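Long-range contacts in JamJ (Lyngbya majuscula, PDB 5DOZ), which is the enoyl reductase of a polyketide synthase, binds NADPH and takes part in forming a cyclopropane ring, probably by hydride transfer to an enoyl thioester: residues T208-E213 against Q237-V242; S229-E234 against E251-K256; R255-H260 against I270-F275. All blocks are in the same frame, centred on the assembly; numbering follows the deposited sequence.

Contact 1 of 3, residues T208-E213 against Q237-V242; sequences TEFANE and QKNLDV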
# COMPACT_ATOMS: atom_id res chain seq x y z
N THR A 208 -14.96 -10.09 -15.32
CA THR A 208 -14.09 -9.58 -16.38
C THR A 208 -14.84 -8.75 -17.41
O THR A 208 -14.24 -8.20 -18.33
CB THR A 208 -13.30 -10.71 -17.08
OG1 THR A 208 -14.14 -11.86 -17.25
CG2 THR A 208 -12.08 -11.10 -16.26
N GLU A 209 -16.16 -8.64 -17.23
CA GLU A 209 -17.01 -7.88 -18.15
C GLU A 209 -16.77 -6.36 -18.13
O GLU A 209 -17.41 -5.62 -18.88
CB GLU A 209 -18.49 -8.20 -17.88
CG GLU A 209 -19.02 -7.66 -16.55
CD GLU A 209 -20.39 -8.21 -16.19
OE1 GLU A 209 -21.26 -8.31 -17.09
OE2 GLU A 209 -20.61 -8.53 -15.00
N PHE A 210 -15.84 -5.90 -17.28
CA PHE A 210 -15.48 -4.48 -17.22
C PHE A 210 -14.86 -4.02 -18.54
O PHE A 210 -15.02 -2.86 -18.94
CB PHE A 210 -14.55 -4.16 -16.03
CG PHE A 210 -13.17 -4.78 -16.15
CD1 PHE A 210 -12.15 -4.11 -16.82
CD2 PHE A 210 -12.91 -6.03 -15.60
CE1 PHE A 210 -10.89 -4.68 -16.94
CE2 PHE A 210 -11.66 -6.60 -15.72
CZ PHE A 210 -10.65 -5.93 -16.39
N ALA A 211 -14.17 -4.94 -19.21
CA ALA A 211 -13.50 -4.67 -20.47
C ALA A 211 -14.45 -4.18 -21.55
O ALA A 211 -14.20 -3.16 -22.20
CB ALA A 211 -12.75 -5.91 -20.95
N ASN A 212 -15.56 -4.89 -21.74
CA ASN A 212 -16.57 -4.52 -22.72
C ASN A 212 -17.27 -3.21 -22.38
O ASN A 212 -17.53 -2.40 -23.27
CB ASN A 212 -17.59 -5.65 -22.90
CG ASN A 212 -17.03 -6.84 -23.64
OD1 ASN A 212 -15.99 -6.74 -24.32
ND2 ASN A 212 -17.70 -7.98 -23.54
N GLU A 213 -17.55 -3.02 -21.09
CA GLU A 213 -18.17 -1.79 -20.59
C GLU A 213 -17.27 -0.58 -20.86
O GLU A 213 -17.74 0.48 -21.28
CB GLU A 213 -18.47 -1.92 -19.10
CG GLU A 213 -19.54 -2.96 -18.77
CD GLU A 213 -19.55 -3.39 -17.31
OE1 GLU A 213 -18.52 -3.25 -16.62
OE2 GLU A 213 -20.61 -3.87 -16.84
N GLN A 237 -5.11 -10.13 -19.48
CA GLN A 237 -5.47 -10.01 -20.89
C GLN A 237 -6.62 -9.01 -21.09
O GLN A 237 -6.60 -8.21 -22.03
CB GLN A 237 -5.85 -11.38 -21.48
CG GLN A 237 -6.15 -11.37 -22.98
CD GLN A 237 -4.94 -11.01 -23.82
OE1 GLN A 237 -4.06 -11.85 -24.04
NE2 GLN A 237 -4.89 -9.78 -24.31
N LYS A 238 -7.60 -9.05 -20.19
CA LYS A 238 -8.72 -8.11 -20.22
C LYS A 238 -8.25 -6.67 -19.99
O LYS A 238 -8.76 -5.75 -20.62
CB LYS A 238 -9.79 -8.49 -19.19
CG LYS A 238 -10.58 -9.75 -19.53
CD LYS A 238 -11.27 -9.66 -20.88
CE LYS A 238 -12.08 -10.92 -21.19
NZ LYS A 238 -11.26 -12.16 -21.16
N ASN A 239 -7.28 -6.50 -19.09
CA ASN A 239 -6.66 -5.19 -18.87
C ASN A 239 -5.97 -4.67 -20.13
O ASN A 239 -6.12 -3.50 -20.49
CB ASN A 239 -5.66 -5.24 -17.70
CG ASN A 239 -6.35 -5.33 -16.35
OD1 ASN A 239 -7.51 -4.97 -16.19
ND2 ASN A 239 -5.61 -5.82 -15.36
N LEU A 240 -5.22 -5.53 -20.82
CA LEU A 240 -4.57 -5.14 -22.07
C LEU A 240 -5.59 -4.66 -23.11
O LEU A 240 -5.32 -3.70 -23.84
CB LEU A 240 -3.73 -6.28 -22.65
CG LEU A 240 -2.55 -6.83 -21.84
CD1 LEU A 240 -1.82 -7.89 -22.65
CD2 LEU A 240 -1.58 -5.75 -21.40
N ASP A 241 -6.74 -5.33 -23.18
CA ASP A 241 -7.80 -4.97 -24.14
C ASP A 241 -8.34 -3.55 -23.94
O ASP A 241 -8.63 -2.85 -24.92
CB ASP A 241 -8.95 -5.97 -24.10
CG ASP A 241 -8.53 -7.38 -24.49
OD1 ASP A 241 -7.36 -7.58 -24.87
OD2 ASP A 241 -9.39 -8.29 -24.41
N VAL A 242 -8.46 -3.12 -22.68
CA VAL A 242 -9.00 -1.79 -22.38
C VAL A 242 -7.92 -0.70 -22.40
O VAL A 242 -8.23 0.48 -22.29
CB VAL A 242 -9.77 -1.74 -21.04
CG1 VAL A 242 -11.03 -2.58 -21.13
CG2 VAL A 242 -8.91 -2.18 -19.87
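T208, F210 and A211 pack against K238, N239 and V242 where the start of helix 210-218 and the loop just before it meet helix 235-242, two neighbouring helices on one face of the Rossmann-fold nucleotide-binding domain. It is a worked case of helices that meet by side-chain packing, with no hydrogen bond between the two segments. The apolar contacts come first. V242 CG1 presses onto the backbone of A211, 3.3 Å from A211 CA, tighter than usual for two carbons, and A211 CB lies 3.8 Å from the same methyl. The other branch, V242 CG2, approaches the edge of the F210 ring near its plane. The aliphatic part of K238 forms a second patch: its CG sits 3.8 Å from both T208 CB and T208 CG2, the two side chains crossing at about a right angle, while its CB nears F210 CZ. A bend at chi2 (-57°) brings K238 CD 4.0 Å from A211 CB. An alanine in place of K238 would probably open a gap beside T208 and A211, since CG and CD supply the carbon contacts there. The polar element is the buried amide of N239, whose ND2 binds Y249 OH and whose OD1 accepts from H161 NE2. H161 also meets F210 edge-to-face, so ring and amide share a neighbour. With CG of F210 between backbone N and carbonyl carbon (chi1 67°), the ring reaches across to this amide; their planes lie 47° apart, and F210 CZ stops 3.3 Å from N239 OD1.

Contact 2 of 3, residues S229-E234 against E251-K256; sequences SLTHGE and EISKRK. With NDP (NADPH dihydro-nicotinamide-adenine-dinucleotide phosphate), chain E.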
# COMPACT_ATOMS: atom_id res chain seq x y z
N SER A 229 -3.98 -4.49 -9.61
CA SER A 229 -3.46 -5.48 -8.66
C SER A 229 -4.14 -6.85 -8.78
O SER A 229 -3.95 -7.72 -7.93
CB SER A 229 -3.57 -4.94 -7.22
OG SER A 229 -4.88 -5.10 -6.69
N LEU A 230 -4.91 -7.05 -9.85
CA LEU A 230 -5.63 -8.31 -10.08
C LEU A 230 -5.04 -9.10 -11.25
O LEU A 230 -5.04 -8.61 -12.38
CB LEU A 230 -7.12 -8.05 -10.33
CG LEU A 230 -7.91 -7.15 -9.37
CD1 LEU A 230 -9.34 -6.97 -9.86
CD2 LEU A 230 -7.88 -7.68 -7.95
N THR A 231 -4.56 -10.31 -10.97
CA THR A 231 -3.79 -11.09 -11.95
C THR A 231 -4.31 -12.50 -12.21
O THR A 231 -3.76 -13.21 -13.06
CB THR A 231 -2.31 -11.21 -11.54
OG1 THR A 231 -2.22 -11.79 -10.23
CG2 THR A 231 -1.62 -9.85 -11.56
N HIS A 232 -5.35 -12.90 -11.50
CA HIS A 232 -5.91 -14.25 -11.66
C HIS A 232 -6.76 -14.37 -12.93
O HIS A 232 -7.06 -13.36 -13.58
CB HIS A 232 -6.70 -14.65 -10.41
CG HIS A 232 -7.82 -13.72 -10.06
ND1 HIS A 232 -7.61 -12.41 -9.68
CD2 HIS A 232 -9.16 -13.91 -10.04
CE1 HIS A 232 -8.77 -11.83 -9.44
NE2 HIS A 232 -9.73 -12.72 -9.64
N GLY A 233 -7.13 -15.59 -13.29
CA GLY A 233 -7.95 -15.86 -14.47
C GLY A 233 -7.43 -15.17 -15.73
O GLY A 233 -6.25 -15.27 -16.05
N GLU A 234 -8.32 -14.47 -16.42
CA GLU A 234 -7.96 -13.75 -17.64
C GLU A 234 -7.94 -12.23 -17.42
O GLU A 234 -8.14 -11.46 -18.36
CB GLU A 234 -8.92 -14.13 -18.79
CG GLU A 234 -8.83 -15.60 -19.22
CD GLU A 234 -9.89 -16.01 -20.23
OE1 GLU A 234 -10.18 -15.25 -21.18
OE2 GLU A 234 -10.45 -17.13 -20.08
N GLU A 251 1.39 -2.39 -12.66
CA GLU A 251 1.09 -3.63 -11.97
C GLU A 251 1.76 -3.63 -10.60
O GLU A 251 2.98 -3.50 -10.53
CB GLU A 251 1.57 -4.83 -12.81
CG GLU A 251 1.31 -6.17 -12.16
CD GLU A 251 -0.16 -6.53 -12.11
OE1 GLU A 251 -0.76 -6.74 -13.19
OE2 GLU A 251 -0.71 -6.60 -10.98
N ILE A 252 0.98 -3.76 -9.54
CA ILE A 252 1.52 -3.74 -8.17
C ILE A 252 1.36 -5.08 -7.45
O ILE A 252 1.72 -5.22 -6.27
CB ILE A 252 0.93 -2.59 -7.30
CG1 ILE A 252 -0.52 -2.87 -6.91
CG2 ILE A 252 1.06 -1.25 -8.02
CD1 ILE A 252 -1.11 -1.88 -5.93
N SER A 253 0.85 -6.06 -8.19
CA SER A 253 0.49 -7.37 -7.65
C SER A 253 1.63 -8.10 -6.95
O SER A 253 1.47 -8.55 -5.81
CB SER A 253 -0.08 -8.25 -8.77
OG SER A 253 -0.18 -9.60 -8.36
N LYS A 254 2.77 -8.23 -7.63
CA LYS A 254 3.94 -8.96 -7.11
C LYS A 254 3.70 -10.47 -6.96
O LYS A 254 4.45 -11.16 -6.28
CB LYS A 254 4.41 -8.38 -5.76
CG LYS A 254 4.71 -6.89 -5.77
CD LYS A 254 5.22 -6.42 -4.42
CE LYS A 254 4.15 -6.47 -3.34
NZ LYS A 254 4.49 -5.54 -2.23
N ARG A 255 2.64 -10.97 -7.60
CA ARG A 255 2.31 -12.39 -7.56
C ARG A 255 1.84 -12.81 -8.94
O ARG A 255 0.87 -12.24 -9.46
CB ARG A 255 1.20 -12.70 -6.54
CG ARG A 255 1.44 -12.23 -5.12
CD ARG A 255 0.25 -12.54 -4.21
NE ARG A 255 -1.05 -12.17 -4.78
CZ ARG A 255 -1.61 -10.96 -4.70
NH1 ARG A 255 -0.99 -9.96 -4.07
NH2 ARG A 255 -2.80 -10.74 -5.25
N LYS A 256 2.52 -13.81 -9.51
CA LYS A 256 2.16 -14.37 -10.81
C LYS A 256 1.88 -13.30 -11.87
O LYS A 256 0.79 -13.25 -12.44
CB LYS A 256 0.98 -15.34 -10.68
CG LYS A 256 1.17 -16.46 -9.67
CD LYS A 256 2.11 -17.55 -10.18
CE LYS A 256 2.26 -18.67 -9.16
NZ LYS A 256 3.23 -19.71 -9.59
PA NDP E . -6.54 -4.40 0.28
O1A NDP E . -6.73 -5.71 1.00
O2A NDP E . -6.95 -3.10 0.94
O5B NDP E . -7.34 -4.46 -1.11
C5B NDP E . -7.79 -5.69 -1.68
C4B NDP E . -9.02 -5.38 -2.50
O4B NDP E . -9.13 -6.33 -3.56
C3B NDP E . -10.32 -5.47 -1.70
O3B NDP E . -10.74 -4.20 -1.19
C2B NDP E . -11.32 -5.95 -2.72
O2B NDP E . -12.00 -4.81 -3.23
C1B NDP E . -10.51 -6.55 -3.85
N9A NDP E . -10.76 -8.00 -3.98
C8A NDP E . -10.82 -8.89 -2.98
N7A NDP E . -11.06 -10.13 -3.47
C5A NDP E . -11.14 -10.03 -4.81
C6A NDP E . -11.37 -10.95 -5.95
N6A NDP E . -11.55 -12.27 -5.74
N1A NDP E . -11.38 -10.43 -7.20
C2A NDP E . -11.19 -9.11 -7.43
N3A NDP E . -10.98 -8.23 -6.44
C4A NDP E . -10.94 -8.62 -5.14
O3 NDP E . -5.02 -4.31 -0.24
PN NDP E . -4.23 -2.99 -0.71
O1N NDP E . -5.18 -2.02 -1.35
O2N NDP E . -3.35 -2.52 0.42
O5D NDP E . -3.27 -3.55 -1.87
C5D NDP E . -3.79 -4.22 -3.03
C4D NDP E . -2.72 -5.13 -3.64
O4D NDP E . -1.52 -4.41 -3.92
C3D NDP E . -2.32 -6.26 -2.72
O3D NDP E . -2.13 -7.42 -3.52
C2D NDP E . -1.00 -5.80 -2.11
O2D NDP E . -0.16 -6.88 -1.67
C1D NDP E . -0.40 -5.00 -3.25
N1N NDP E . 0.51 -3.96 -2.79
C2N NDP E . 1.69 -3.83 -3.41
C3N NDP E . 2.50 -2.71 -3.23
C7N NDP E . 3.68 -2.50 -4.13
O7N NDP E . 4.65 -1.86 -3.75
N7N NDP E . 3.65 -3.02 -5.36
C4N NDP E . 2.26 -1.80 -2.04
C5N NDP E . 0.91 -1.97 -1.53
C6N NDP E . 0.12 -3.08 -1.85
P2B NDP E . -13.44 -4.95 -3.91
O1X NDP E . -14.31 -5.57 -2.85
O2X NDP E . -13.75 -3.52 -4.24
O3X NDP E . -13.21 -5.82 -5.12
O HOH W 1 -2.69 -10.16 -7.90
O HOH W 2 -4.15 -7.98 -5.15
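The carbonyl oxygen of S229 accepts a hydrogen bond from each of two waters, at 2.7 Å from water 1 and 2.8 Å from water 2, and through them the two loops are joined. Water 1 also bonds T231 OG1 and S253 OG, the latter at 2.6 Å from its oxygen. Water 2 accepts from R255 NH2 and bonds O3D of the nicotinamide ribose. R255 NH1 donates to this same hydroxyl oxygen, NDP O3D, over 2.8 Å and nearly straight at 167°; both O3D and water 2 lie at the guanidinium edge, in its plane, while S253 OG stands over one face. A bend at chi3 (-47°) turns the arginine end back toward the cofactor. These loops follow the adjacent parallel strands 223-228 and 247-251 of the Rossmann fold, whose C-terminal ends form the dinucleotide site, and the contact illustrates how two such loops share one ligand. Along the cofactor, S229 CB meets I252 CG1 at 3.7 Å and touches C4D of the same ribose, I252 CD1 reaches the ribose ring oxygen, and the carboxamide N7N donates to I252 O at 158°. Toward the adenine, both methyls of L230 pack on the pyrimidine part of the base, with CD2 3.5 Å from NDP N3A, and H232 CE1 approaches N1A. Away from NADPH, T231 CG2 lies against S253 OG and the E251 carboxylate, 3.6 Å from E251 OE1. N228, at the strand end, contributes a weak bond to E251 OE1, while T231 CB faces K256 O at 3.8 Å.

Contact 3 of 3, residues R255-H260 against I270-F275; sequences RKIWSH and IKYFPF. With NDP (NADPH dihydro-nicotinamide-adenine-dinucleotide phosphate), chain E.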
# COMPACT_ATOMS: atom_id res chain seq x y z
N ARG A 255 2.64 -10.97 -7.60
CA ARG A 255 2.31 -12.39 -7.56
C ARG A 255 1.84 -12.81 -8.94
O ARG A 255 0.87 -12.24 -9.46
CB ARG A 255 1.20 -12.70 -6.54
CG ARG A 255 1.44 -12.23 -5.12
CD ARG A 255 0.25 -12.54 -4.21
NE ARG A 255 -1.05 -12.17 -4.78
CZ ARG A 255 -1.61 -10.96 -4.70
NH1 ARG A 255 -0.99 -9.96 -4.07
NH2 ARG A 255 -2.80 -10.74 -5.25
N LYS A 256 2.52 -13.81 -9.51
CA LYS A 256 2.16 -14.37 -10.81
C LYS A 256 1.88 -13.30 -11.87
O LYS A 256 0.79 -13.25 -12.44
CB LYS A 256 0.98 -15.34 -10.68
CG LYS A 256 1.17 -16.46 -9.67
CD LYS A 256 2.11 -17.55 -10.18
CE LYS A 256 2.26 -18.67 -9.16
NZ LYS A 256 3.23 -19.71 -9.59
N ILE A 257 2.87 -12.45 -12.11
CA ILE A 257 2.75 -11.39 -13.12
C ILE A 257 3.44 -11.76 -14.44
O ILE A 257 4.34 -12.60 -14.46
CB ILE A 257 3.28 -10.02 -12.60
CG1 ILE A 257 4.78 -10.09 -12.28
CG2 ILE A 257 2.47 -9.56 -11.39
CD1 ILE A 257 5.49 -8.75 -12.31
N TRP A 258 3.00 -11.13 -15.53
CA TRP A 258 3.61 -11.31 -16.84
C TRP A 258 4.96 -10.61 -16.90
O TRP A 258 5.16 -9.58 -16.24
CB TRP A 258 2.69 -10.76 -17.93
CG TRP A 258 1.44 -11.58 -18.19
CD1 TRP A 258 0.87 -12.51 -17.36
CD2 TRP A 258 0.60 -11.52 -19.35
NE1 TRP A 258 -0.26 -13.03 -17.94
CE2 TRP A 258 -0.45 -12.44 -19.16
CE3 TRP A 258 0.64 -10.77 -20.54
CZ2 TRP A 258 -1.45 -12.64 -20.12
CZ3 TRP A 258 -0.36 -10.97 -21.48
CH2 TRP A 258 -1.39 -11.90 -21.26
N SER A 259 5.89 -11.16 -17.68
CA SER A 259 7.21 -10.56 -17.86
C SER A 259 7.16 -9.52 -18.98
O SER A 259 6.15 -9.39 -19.67
CB SER A 259 8.27 -11.63 -18.13
OG SER A 259 7.92 -12.42 -19.26
N HIS A 260 8.26 -8.79 -19.16
CA HIS A 260 8.30 -7.71 -20.15
C HIS A 260 8.09 -8.13 -21.61
O HIS A 260 7.46 -7.39 -22.37
CB HIS A 260 9.58 -6.87 -20.00
CG HIS A 260 9.39 -5.64 -19.17
ND1 HIS A 260 9.80 -5.56 -17.85
CD2 HIS A 260 8.82 -4.45 -19.46
CE1 HIS A 260 9.50 -4.37 -17.38
NE2 HIS A 260 8.91 -3.67 -18.33
N ILE A 270 2.60 -0.49 -25.61
CA ILE A 270 2.33 -0.09 -24.23
C ILE A 270 3.54 -0.14 -23.31
O ILE A 270 4.44 -0.97 -23.47
CB ILE A 270 1.17 -0.90 -23.60
CG1 ILE A 270 1.43 -2.40 -23.71
CG2 ILE A 270 -0.16 -0.50 -24.24
CD1 ILE A 270 0.43 -3.25 -22.96
N LYS A 271 3.56 0.77 -22.34
CA LYS A 271 4.61 0.79 -21.33
C LYS A 271 4.15 -0.05 -20.15
O LYS A 271 3.08 0.17 -19.58
CB LYS A 271 4.94 2.22 -20.92
CG LYS A 271 5.42 3.09 -22.08
CD LYS A 271 6.28 4.24 -21.60
CE LYS A 271 6.71 5.11 -22.77
NZ LYS A 271 7.86 5.99 -22.39
N TYR A 272 4.97 -1.04 -19.80
CA TYR A 272 4.66 -1.97 -18.73
C TYR A 272 5.46 -1.55 -17.50
O TYR A 272 6.69 -1.48 -17.55
CB TYR A 272 5.01 -3.39 -19.16
CG TYR A 272 4.69 -4.48 -18.15
CD1 TYR A 272 3.44 -4.57 -17.55
CD2 TYR A 272 5.65 -5.44 -17.83
CE1 TYR A 272 3.15 -5.57 -16.64
CE2 TYR A 272 5.37 -6.45 -16.93
CZ TYR A 272 4.12 -6.51 -16.33
OH TYR A 272 3.85 -7.51 -15.43
N PHE A 273 4.75 -1.24 -16.42
CA PHE A 273 5.38 -0.81 -15.17
C PHE A 273 5.04 -1.73 -13.99
O PHE A 273 4.15 -1.42 -13.20
CB PHE A 273 4.98 0.62 -14.82
CG PHE A 273 5.61 1.66 -15.70
CD1 PHE A 273 6.97 1.95 -15.61
CD2 PHE A 273 4.84 2.36 -16.63
CE1 PHE A 273 7.54 2.91 -16.42
CE2 PHE A 273 5.41 3.33 -17.44
CZ PHE A 273 6.76 3.60 -17.34
N PRO A 274 5.73 -2.89 -13.89
CA PRO A 274 5.65 -3.68 -12.67
C PRO A 274 6.63 -3.10 -11.66
O PRO A 274 7.80 -2.89 -11.98
CB PRO A 274 6.14 -5.05 -13.13
CG PRO A 274 7.13 -4.74 -14.21
CD PRO A 274 6.60 -3.52 -14.90
N PHE A 275 6.17 -2.83 -10.44
CA PHE A 275 7.08 -2.34 -9.41
C PHE A 275 6.70 -2.81 -8.02
O PHE A 275 5.52 -2.99 -7.71
CB PHE A 275 7.19 -0.80 -9.45
CG PHE A 275 6.06 -0.09 -8.77
CD1 PHE A 275 4.87 0.16 -9.44
CD2 PHE A 275 6.18 0.31 -7.44
CE1 PHE A 275 3.83 0.81 -8.80
CE2 PHE A 275 5.13 0.95 -6.79
CZ PHE A 275 3.96 1.21 -7.48
PA NDP E . -6.54 -4.40 0.28
O1A NDP E . -6.73 -5.71 1.00
O2A NDP E . -6.95 -3.10 0.94
O5B NDP E . -7.34 -4.46 -1.11
C5B NDP E . -7.79 -5.69 -1.68
C4B NDP E . -9.02 -5.38 -2.50
O4B NDP E . -9.13 -6.33 -3.56
C3B NDP E . -10.32 -5.47 -1.70
O3B NDP E . -10.74 -4.20 -1.19
C2B NDP E . -11.32 -5.95 -2.72
O2B NDP E . -12.00 -4.81 -3.23
C1B NDP E . -10.51 -6.55 -3.85
N9A NDP E . -10.76 -8.00 -3.98
C8A NDP E . -10.82 -8.89 -2.98
N7A NDP E . -11.06 -10.13 -3.47
C5A NDP E . -11.14 -10.03 -4.81
C6A NDP E . -11.37 -10.95 -5.95
N6A NDP E . -11.55 -12.27 -5.74
N1A NDP E . -11.38 -10.43 -7.20
C2A NDP E . -11.19 -9.11 -7.43
N3A NDP E . -10.98 -8.23 -6.44
C4A NDP E . -10.94 -8.62 -5.14
O3 NDP E . -5.02 -4.31 -0.24
PN NDP E . -4.23 -2.99 -0.71
O1N NDP E . -5.18 -2.02 -1.35
O2N NDP E . -3.35 -2.52 0.42
O5D NDP E . -3.27 -3.55 -1.87
C5D NDP E . -3.79 -4.22 -3.03
C4D NDP E . -2.72 -5.13 -3.64
O4D NDP E . -1.52 -4.41 -3.92
C3D NDP E . -2.32 -6.26 -2.72
O3D NDP E . -2.13 -7.42 -3.52
C2D NDP E . -1.00 -5.80 -2.11
O2D NDP E . -0.16 -6.88 -1.67
C1D NDP E . -0.40 -5.00 -3.25
N1N NDP E . 0.51 -3.96 -2.79
C2N NDP E . 1.69 -3.83 -3.41
C3N NDP E . 2.50 -2.71 -3.23
C7N NDP E . 3.68 -2.50 -4.13
O7N NDP E . 4.65 -1.86 -3.75
N7N NDP E . 3.65 -3.02 -5.36
C4N NDP E . 2.26 -1.80 -2.04
C5N NDP E . 0.91 -1.97 -1.53
C6N NDP E . 0.12 -3.08 -1.85
P2B NDP E . -13.44 -4.95 -3.91
O1X NDP E . -14.31 -5.57 -2.85
O2X NDP E . -13.75 -3.52 -4.24
O3X NDP E . -13.21 -5.82 -5.12
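Y272 and P274 on strand 271-274, the last in order of the parallel Rossmann sheet, face the segment 255-260, a loop that runs into helix 260-266 at H260, with CA atoms still 6.9 Å apart at H260 and Y272. Side chains therefore make the junction, and the tyrosine shows how one residue can bridge such a separation. With its CG anti to the backbone N (chi1 -178°), Y272 reaches across to the loop, and its OH donates to W258 O over 2.6 Å, tilted 22° from the carbonyl plane. Beside this bond, I257 CD1 lies 3.7 Å from Y272 OH and packs on P274 CB. H260 takes the other end. The Y272 edge points at the H260 face in a T-shaped pair, planes 75° apart, with Y272 CD2 over the imidazole centre. H260 NE2 donates to Y272 O at 3.2 Å, from above the carbonyl plane; H260 CE1 also nears P274 CD. Beyond the strand, F275 O accepts a bond from the nicotinamide carboxamide N7N at 3.0 Å, and its ring lies with one face over that nitrogen. With NE2 placed to donate to Y272 O, the imidazole is probably protonated on that nitrogen, and Y272 is gripped at both its phenol oxygen and its backbone carbonyl.

How the contacts relate
Followed from the N terminus, contact 1 opens at 208-213, and the chain runs through strand 223-228 into loop 229-234, where contact 2 opens. Helix 235-242 then closes contact 1, before strand 247-251 and loop 251-256 close contact 2, so the two cross. Contact 3 begins on R255 and K256, where contact 2 ends, and closes after helix 260-266 on strand 271-274. Contact 1 thus joins two helices, contact 2 two loops at the NADPH site, and contact 3 a loop to the last strand of the sheet. E251 probably pairs with F273 and F275, linking contacts 2 and 3, while L240 packs on W258 and I270, linking contacts 1 and 3.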